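PDB 4OPF: Nrps/pks from Streptomyces albus, which is a ketosynthase domain of the oxazolomycin synthase OzmH that probably takes up and passes on the polyketide chain without extending it. Local coordinates for residues 25-28 and 29-33. Sequence-based numbering, arbitrary orientation.
Sequences DAYW and RLLSE
The carbonyl oxygen of Trp28 accepts two bonds from Ser32, one from the backbone N and one from the side chain, whose OG lies 2.9 Å from Trp28 O and is tilted 30° from the carbonyl plane. Ser32 can do this because its OG stands between its own N and carbonyl carbon (chi1 69°), folded back over the preceding turn. The helix places Ser32 CB four residues on from Trp28, and Trp28, with CG anti to its N (chi1 178°), lays one face of its indole against that carbon, 4.1 Å from Ser32 CB to the centroid of the five-membered ring, in a CH-pi contact. One residue earlier the pattern recurs with a methyl group: Leu31 CD1 sits above the centre of the Tyr27 ring, 3.8 Å from its centroid. These i to i+4 pairs ride on the regular backbone bonding of helix 24-33, in the N-terminal half of a thiolase-fold ketosynthase. Tyr27 and Trp28 both reach helix 338-352, the tyrosine hydroxyl bonding to Ala341 O and the indole packing on Leu348 and Met349. Losing the indole to an alanine here would probably open a gap against Leu348 and Met349 and take the aromatic face away from Ser32 CB. On the exposed side Arg29 folds its guanidinium back along the helix, one face over Asp25 O and Ala26 CA; Arg29 NH2 stays 5.4 Å from Asp25 OD2, too far for a salt bridge.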
loop_
_atom_site.group_PDB
_atom_site.type_symbol
_atom_site.label_atom_id
_atom_site.label_comp_id
_atom_site.label_asym_id
_atom_site.label_seq_id
_atom_site.Cartn_x
_atom_site.Cartn_y
_atom_site.Cartn_z
ATOM N N ASP A 25 4.113 -29.297 -1.223
ATOM C CA ASP A 25 3.779 -30.664 -0.926
ATOM C C ASP A 25 4.478 -31.062 0.367
ATOM O O ASP A 25 3.876 -31.704 1.202
ATOM C CB ASP A 25 4.153 -31.574 -2.111
ATOM C CG ASP A 25 3.172 -31.427 -3.288
ATOM O OD1 ASP A 25 2.069 -30.866 -3.125
ATOM O OD2 ASP A 25 3.503 -31.870 -4.388
ATOM N N ALA A 26 5.734 -30.662 0.539
ATOM C CA ALA A 26 6.418 -30.928 1.771
ATOM C C ALA A 26 5.807 -30.108 2.935
ATOM O O ALA A 26 5.768 -30.558 4.072
ATOM C CB ALA A 26 7.921 -30.690 1.626
ATOM N N TYR A 27 5.331 -28.899 2.658
ATOM C CA TYR A 27 4.695 -28.114 3.671
ATOM C C TYR A 27 3.407 -28.827 4.157
ATOM O O TYR A 27 3.139 -28.889 5.338
ATOM C CB TYR A 27 4.418 -26.709 3.134
ATOM C CG TYR A 27 3.961 -25.691 4.112
ATOM C CD1 TYR A 27 4.577 -25.517 5.328
ATOM C CD2 TYR A 27 2.950 -24.829 3.776
ATOM C CE1 TYR A 27 4.127 -24.534 6.219
ATOM C CE2 TYR A 27 2.544 -23.808 4.596
ATOM C CZ TYR A 27 3.135 -23.660 5.824
ATOM O OH TYR A 27 2.645 -22.644 6.641
ATOM N N TRP A 28 2.610 -29.330 3.245
ATOM C CA TRP A 28 1.427 -30.052 3.596
ATOM C C TRP A 28 1.763 -31.295 4.401
ATOM O O TRP A 28 1.118 -31.546 5.368
ATOM C CB TRP A 28 0.618 -30.443 2.371
ATOM C CG TRP A 28 -0.585 -31.241 2.740
ATOM C CD1 TRP A 28 -0.806 -32.571 2.473
ATOM C CD2 TRP A 28 -1.692 -30.804 3.534
ATOM N NE1 TRP A 28 -2.011 -32.956 3.030
ATOM C CE2 TRP A 28 -2.579 -31.887 3.660
ATOM C CE3 TRP A 28 -2.048 -29.580 4.096
ATOM C CZ2 TRP A 28 -3.768 -31.795 4.356
ATOM C CZ3 TRP A 28 -3.274 -29.464 4.742
ATOM C CH2 TRP A 28 -4.090 -30.567 4.897
ATOM N N ARG A 29 2.793 -32.041 4.030
ATOM C CA ARG A 29 3.214 -33.196 4.820
ATOM C C ARG A 29 3.633 -32.787 6.226
ATOM O O ARG A 29 3.220 -33.433 7.201
ATOM C CB ARG A 29 4.333 -34.018 4.143
ATOM C CG ARG A 29 3.795 -34.879 2.994
ATOM C CD ARG A 29 4.792 -35.848 2.389
ATOM N NE ARG A 29 6.062 -35.235 1.977
ATOM C CZ ARG A 29 6.303 -34.673 0.772
ATOM N NH1 ARG A 29 7.509 -34.147 0.507
ATOM N NH2 ARG A 29 5.343 -34.606 -0.171
ATOM N N LEU A 30 4.445 -31.740 6.345
ATOM C CA LEU A 30 4.865 -31.266 7.630
ATOM C C LEU A 30 3.647 -30.948 8.520
ATOM O O LEU A 30 3.581 -31.394 9.700
ATOM C CB LEU A 30 5.737 -30.017 7.485
ATOM C CG LEU A 30 6.231 -29.355 8.767
ATOM C CD1 LEU A 30 7.518 -29.980 9.219
ATOM C CD2 LEU A 30 6.493 -27.896 8.630
ATOM N N LEU A 31 2.704 -30.178 7.988
ATOM C CA LEU A 31 1.597 -29.712 8.793
ATOM C C LEU A 31 0.597 -30.816 9.103
ATOM O O LEU A 31 0.099 -30.909 10.233
ATOM C CB LEU A 31 0.850 -28.625 8.090
ATOM C CG LEU A 31 1.689 -27.366 7.858
ATOM C CD1 LEU A 31 0.859 -26.388 7.118
ATOM C CD2 LEU A 31 2.298 -26.737 9.094
ATOM N N SER A 32 0.284 -31.628 8.108
ATOM C CA SER A 32 -0.709 -32.634 8.294
ATOM C C SER A 32 -0.205 -33.751 9.214
ATOM O O SER A 32 -1.004 -34.313 9.921
ATOM C CB SER A 32 -1.157 -33.192 6.968
ATOM O OG SER A 32 -0.103 -33.921 6.426
ATOM N N GLU A 33 1.095 -34.042 9.229
ATOM C CA GLU A 33 1.658 -35.036 10.160
ATOM C C GLU A 33 1.865 -34.485 11.558
ATOM O O GLU A 33 2.108 -35.226 12.526
ATOM C CB GLU A 33 2.979 -35.570 9.620
ATOM C CG GLU A 33 2.688 -36.319 8.358
ATOM C CD GLU A 33 3.897 -36.795 7.596
ATOM O OE1 GLU A 33 5.051 -36.704 8.093
ATOM O OE2 GLU A 33 3.639 -37.260 6.470
#